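Local atomic coordinates of TRAP dicarboxylate transporter-DctP subunit (Desulfovibrio salexigens, PDB entry 4N6D), a protein that probably captures an organic acid in the periplasm and hands it to a TRAP-type membrane transporter. Residues 80-86 against 237-241; 71-75 against 86-90. All coordinates share one frame; numbering follows the deposited sequence.

In the fold
The centres of both contacts lie about 20 Å from the centre of the chain and about 8 Å from each other, in the domain built on the mixed five-stranded sheet. Along the sequence come 71-75, the helix piece 80-86, the connection 86-90 and, some 150 residues later, 237-241, so the segments of the two contacts alternate. Contact 1 lays helix 79-85 on strand 234-240; contact 2 closes the loops before and after that helix on each other. Gly86 is common to both, and Asn240 N lies 2.8 Å from Asp89 O, a probable hydrogen bond. Together they fix one crossover helix to the sheet of a periplasmic binding protein.

Contact 1 of 2, residues 80-86 against 237-241; sequences LRGVMQG and IIMNM. With I3C (5-amino-2,4,6-triiodobenzene-1,3-dicarboxylic acid), chain C.
Two donors grip the carbonyl oxygen of Val83: Asn240 ND2 at 2.8 Å and Gly86 N, just past the helix and pointing back into its last turn, at 3.0 Å. The amide of Asn240 reaches this oxygen in the carbonyl plane, with a C=O...N angle of 160°, and the oxygen in turn lies close to the plane of the amide. CG of Asn240 stands anti to the backbone N (chi1 172°), which carries the amide up to the helix end. Its OD1 accepts from Ser243 N and caps the helix that follows the strand, so both ends of one buried amide are used and its flip is fixed. Gly86, with positive phi, completes a Schellman motif. Beyond this polar end the packing is apolar. CD1 of Ile238 meets CD2 of Leu80 at 3.7 Å, the two side chains crossing at about a right angle, and the same methyl also packs on CB of Val83. Val83 CG1 rests against the strand backbone, 3.5 Å from Asn240 N. On another side of the helix, Arg81 holds a carboxylate of the bound triiodobenzene compound: NH2 donates to O12 at 2.6 Å in an almost straight bond, while NH1 reaches O11 at 3.2 Å with a more bent one. CG of Gln85 sits over one face of the guanidinium and Met84 SD lies at its edge. The terminal methyl of Met84 touches iodine I2 at 3.9 Å, and Arg138 completes this pocket for the phasing compound. The short helix and strand axes come within 7.2 Å at 35°, an arrangement characteristic of a helix lying on the central sheet of an alpha/beta domain in periplasmic binding proteins.

Contact 2 of 2, residues 71-75 against 86-90; sequences STLLG and GQADI
Leu73 leans on the connection after the helix with its branched end: CD2 lies 3.7 Å from the methyl of Ala88 and 3.9 Å from the carbonyl oxygen of Gln87, with CD1 at a similar distance from that oxygen. Because CG is anti to the backbone N (chi1 179°), the isobutyl group extends across the gap between the loops, whose nearest CA atoms, those of Leu73 and Ala88, are still 7.4 Å apart. The next residue, Leu74, comes to the same methyl with its own CD1, also at 3.7 Å, so CB of Ala88 is met by one branch from each of two consecutive leucines. Leu74 is buried and continues inward onto Ala35 of strand 30-35 and onto Thr79 and Val83 of the helix, while Ala88 rests on Ser33. These loops are the two connections of a right-handed beta-alpha-beta crossover: 71-75 leads from strand 63-68 into helix 79-85, and the loop formed by 86-90 returns to strand 90-94, with strand 30-35 lying between the two strands in the sheet. The second branch of Leu74, CD2, turns to Gln87 and touches its OE1 at 3.7 Å, a van der Waals contact with the amide oxygen. The extended chain of Gln87 brings its amide to this point from the more exposed side of the interface, and its NE2 has a weak hydrogen bond to OE1 of Gln85. Next to Ala88, Asp89 ties the return loop to strand 30-35, OD2 accepting from Ser33 N, and its OD1 pairs with Ser243 OG.

Contact 1 of 2, residues 80-86 against 237-241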
loop_
_atom_site.group_PDB
_atom_site.type_symbol
_atom_site.label_atom_id
_atom_site.label_comp_id
_atom_site.label_asym_id
_atom_site.label_seq_id
_atom_site.Cartn_x
_atom_site.Cartn_y
_atom_site.Cartn_z
ATOM N N LEU A 80 4.245 7.227 -15.057
ATOM C CA LEU A 80 3.144 8.168 -15.353
ATOM C C LEU A 80 3.245 8.759 -16.733
ATOM O O LEU A 80 2.306 8.709 -17.545
ATOM C CB LEU A 80 3.104 9.314 -14.345
ATOM C CG LEU A 80 2.370 9.033 -13.053
ATOM C CD1 LEU A 80 2.557 10.214 -12.112
ATOM C CD2 LEU A 80 0.887 8.794 -13.307
ATOM N N ARG A 81 4.390 9.339 -17.045
ATOM C CA ARG A 81 4.543 9.949 -18.349
ATOM C C ARG A 81 4.534 8.895 -19.444
ATOM O O ARG A 81 3.972 9.081 -20.528
ATOM C CB ARG A 81 5.845 10.736 -18.419
ATOM C CG ARG A 81 5.894 11.670 -19.592
ATOM C CD ARG A 81 4.870 12.801 -19.447
ATOM N NE ARG A 81 4.869 13.603 -20.667
ATOM C CZ ARG A 81 3.785 14.059 -21.278
ATOM N NH1 ARG A 81 2.580 13.831 -20.775
ATOM N NH2 ARG A 81 3.926 14.762 -22.390
ATOM N N GLY A 82 5.171 7.766 -19.160
ATOM C CA GLY A 82 5.228 6.686 -20.125
ATOM C C GLY A 82 3.877 6.127 -20.519
ATOM O O GLY A 82 3.617 5.827 -21.681
ATOM N N VAL A 83 2.998 5.949 -19.549
ATOM C CA VAL A 83 1.664 5.491 -19.883
ATOM C C VAL A 83 0.890 6.595 -20.633
ATOM O O VAL A 83 0.185 6.329 -21.611
ATOM C CB VAL A 83 0.920 5.016 -18.624
ATOM C CG1 VAL A 83 -0.544 4.761 -18.946
ATOM C CG2 VAL A 83 1.566 3.749 -18.081
ATOM N N MET A 84 1.057 7.848 -20.210
ATOM C CA MET A 84 0.363 8.962 -20.852
ATOM C C MET A 84 0.753 9.043 -22.313
ATOM O O MET A 84 -0.070 9.361 -23.180
ATOM C CB MET A 84 0.714 10.277 -20.154
ATOM C CG MET A 84 0.128 10.403 -18.773
ATOM S SD MET A 84 0.614 11.905 -17.902
ATOM C CE MET A 84 0.063 12.983 -19.120
ATOM N N GLN A 85 2.019 8.751 -22.593
ATOM C CA GLN A 85 2.562 8.814 -23.947
ATOM C C GLN A 85 2.325 7.544 -24.761
ATOM O O GLN A 85 2.558 7.532 -25.965
ATOM C CB GLN A 85 4.061 9.133 -23.900
ATOM C CG GLN A 85 4.328 10.544 -23.421
ATOM C CD GLN A 85 5.799 10.911 -23.392
ATOM O OE1 GLN A 85 6.628 10.174 -22.852
ATOM N NE2 GLN A 85 6.130 12.067 -23.964
ATOM N N GLY A 86 1.859 6.480 -24.107
ATOM C CA GLY A 86 1.589 5.228 -24.785
ATOM C C GLY A 86 2.801 4.307 -24.920
ATOM O O GLY A 86 2.741 3.297 -25.638
ATOM N N ILE A 237 -3.555 1.245 -10.751
ATOM C CA ILE A 237 -3.243 0.695 -12.073
ATOM C C ILE A 237 -3.927 1.571 -13.112
ATOM O O ILE A 237 -5.159 1.718 -13.126
ATOM C CB ILE A 237 -3.693 -0.759 -12.206
ATOM C CG1 ILE A 237 -3.087 -1.633 -11.084
ATOM C CG2 ILE A 237 -3.343 -1.283 -13.605
ATOM C CD1 ILE A 237 -1.553 -1.561 -10.978
ATOM N N ILE A 238 -3.113 2.205 -13.951
ATOM C CA ILE A 238 -3.608 3.185 -14.918
ATOM C C ILE A 238 -3.420 2.685 -16.340
ATOM O O ILE A 238 -2.458 1.973 -16.628
ATOM C CB ILE A 238 -2.899 4.579 -14.753
ATOM C CG1 ILE A 238 -1.369 4.459 -14.797
ATOM C CG2 ILE A 238 -3.348 5.261 -13.452
ATOM C CD1 ILE A 238 -0.631 5.810 -14.977
ATOM N N MET A 239 -4.344 3.082 -17.216
ATOM C CA MET A 239 -4.274 2.712 -18.616
ATOM C C MET A 239 -4.335 3.961 -19.492
ATOM O O MET A 239 -5.082 4.904 -19.211
ATOM C CB MET A 239 -5.429 1.766 -18.943
ATOM C CG MET A 239 -5.463 1.342 -20.400
ATOM S SD MET A 239 -6.658 0.031 -20.704
ATOM C CE MET A 239 -6.075 -0.593 -22.263
ATOM N N ASN A 240 -3.537 3.947 -20.551
ATOM C CA ASN A 240 -3.502 5.033 -21.527
ATOM C C ASN A 240 -4.891 5.219 -22.134
ATOM O O ASN A 240 -5.564 4.236 -22.459
ATOM C CB ASN A 240 -2.496 4.677 -22.618
ATOM C CG ASN A 240 -2.531 5.641 -23.763
ATOM O OD1 ASN A 240 -3.290 5.450 -24.708
ATOM N ND2 ASN A 240 -1.693 6.677 -23.704
ATOM N N MET A 241 -5.342 6.461 -22.248
ATOM C CA MET A 241 -6.701 6.715 -22.708
ATOM C C MET A 241 -6.930 6.288 -24.154
ATOM O O MET A 241 -8.003 5.768 -24.483
ATOM C CB MET A 241 -7.077 8.188 -22.537
ATOM C CG MET A 241 -8.527 8.430 -22.774
ATOM S SD MET A 241 -9.498 7.790 -21.424
ATOM C CE MET A 241 -9.039 8.968 -20.155
HETATM I I3 I3C C . -4.408 18.173 -25.557
HETATM I I2 I3C C . -0.756 16.255 -21.101
HETATM I I1 I3C C . 0.447 14.898 -26.804
HETATM O O8 I3C C . -1.805 17.603 -27.868
HETATM O O9 I3C C . -2.816 15.649 -27.779
HETATM C C10 I3C C . 0.727 15.056 -23.629
HETATM N N13 I3C C . -3.251 17.733 -22.535
HETATM C C1 I3C C . -1.893 16.521 -25.780
HETATM C C6 I3C C . -2.708 17.147 -24.855
HETATM C C5 I3C C . -2.419 17.096 -23.502
HETATM C C4 I3C C . -1.289 16.415 -23.118
HETATM C C3 I3C C . -0.485 15.789 -24.046
HETATM C C2 I3C C . -0.773 15.845 -25.382
HETATM C C7 I3C C . -2.193 16.590 -27.225
HETATM O O11 I3C C . 0.689 13.823 -23.378
HETATM O O12 I3C C . 1.798 15.704 -23.547
#

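Contact 2 of 2, residues 71-75 against 86-90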
loop_
_atom_site.group_PDB
_atom_site.type_symbol
_atom_site.label_atom_id
_atom_site.label_comp_id
_atom_site.label_asym_id
_atom_site.label_seq_id
_atom_site.Cartn_x
_atom_site.Cartn_y
_atom_site.Cartn_z
ATOM N N SER A 71 10.727 -3.046 -13.852
ATOM C CA SER A 71 11.133 -1.817 -14.508
ATOM C C SER A 71 11.762 -2.081 -15.872
ATOM O O SER A 71 12.586 -1.295 -16.359
ATOM C CB SER A 71 12.099 -1.028 -13.617
ATOM O OG SER A 71 11.437 -0.512 -12.470
ATOM N N THR A 72 11.341 -3.168 -16.506
ATOM C CA THR A 72 11.906 -3.533 -17.810
ATOM C C THR A 72 11.321 -2.759 -18.986
ATOM O O THR A 72 11.889 -2.764 -20.067
ATOM C CB THR A 72 11.785 -5.015 -18.115
ATOM O OG1 THR A 72 10.432 -5.470 -17.969
ATOM C CG2 THR A 72 12.732 -5.820 -17.198
ATOM N N LEU A 73 10.187 -2.104 -18.788
ATOM C CA LEU A 73 9.653 -1.213 -19.818
ATOM C C LEU A 73 9.608 0.213 -19.277
ATOM O O LEU A 73 10.243 1.098 -19.828
ATOM C CB LEU A 73 8.272 -1.685 -20.249
ATOM C CG LEU A 73 7.518 -0.884 -21.310
ATOM C CD1 LEU A 73 8.346 -0.704 -22.553
ATOM C CD2 LEU A 73 6.158 -1.572 -21.624
ATOM N N LEU A 74 8.850 0.432 -18.204
ATOM C CA LEU A 74 8.866 1.699 -17.478
ATOM C C LEU A 74 9.176 1.422 -16.009
ATOM O O LEU A 74 8.819 0.376 -15.476
ATOM C CB LEU A 74 7.520 2.422 -17.576
ATOM C CG LEU A 74 6.970 2.741 -18.955
ATOM C CD1 LEU A 74 5.562 3.307 -18.860
ATOM C CD2 LEU A 74 7.884 3.710 -19.635
ATOM N N GLY A 75 9.845 2.353 -15.353
ATOM C CA GLY A 75 10.149 2.205 -13.944
ATOM C C GLY A 75 9.549 3.331 -13.121
ATOM O O GLY A 75 8.624 4.008 -13.550
ATOM N N GLY A 86 1.859 6.480 -24.107
ATOM C CA GLY A 86 1.589 5.228 -24.785
ATOM C C GLY A 86 2.801 4.307 -24.920
ATOM O O GLY A 86 2.741 3.297 -25.638
ATOM N N GLN A 87 3.899 4.642 -24.248
ATOM C CA GLN A 87 5.055 3.760 -24.240
ATOM C C GLN A 87 4.702 2.414 -23.639
ATOM O O GLN A 87 5.279 1.379 -24.016
ATOM C CB GLN A 87 6.185 4.352 -23.426
ATOM C CG GLN A 87 6.952 5.412 -24.117
ATOM C CD GLN A 87 8.085 5.880 -23.249
ATOM O OE1 GLN A 87 8.964 5.095 -22.891
ATOM N NE2 GLN A 87 8.051 7.149 -22.866
ATOM N N ALA A 88 3.777 2.439 -22.675
ATOM C CA ALA A 88 3.120 1.237 -22.196
ATOM C C ALA A 88 1.637 1.520 -22.202
ATOM O O ALA A 88 1.228 2.667 -22.042
ATOM C CB ALA A 88 3.558 0.865 -20.791
ATOM N N ASP A 89 0.825 0.485 -22.394
ATOM C CA ASP A 89 -0.618 0.660 -22.323
ATOM C C ASP A 89 -1.110 0.824 -20.893
ATOM O O ASP A 89 -2.064 1.559 -20.642
ATOM C CB ASP A 89 -1.361 -0.501 -22.994
ATOM C CG ASP A 89 -1.022 -0.614 -24.487
ATOM O OD1 ASP A 89 -1.435 0.285 -25.259
ATOM O OD2 ASP A 89 -0.335 -1.588 -24.872
ATOM N N ILE A 90 -0.449 0.140 -19.972
ATOM C CA ILE A 90 -0.872 0.053 -18.583
ATOM C C ILE A 90 0.341 0.148 -17.704
ATOM O O ILE A 90 1.433 -0.286 -18.084
ATOM C CB ILE A 90 -1.567 -1.315 -18.306
ATOM C CG1 ILE A 90 -2.786 -1.491 -19.200
ATOM C CG2 ILE A 90 -1.935 -1.448 -16.816
ATOM C CD1 ILE A 90 -3.326 -2.941 -19.169
#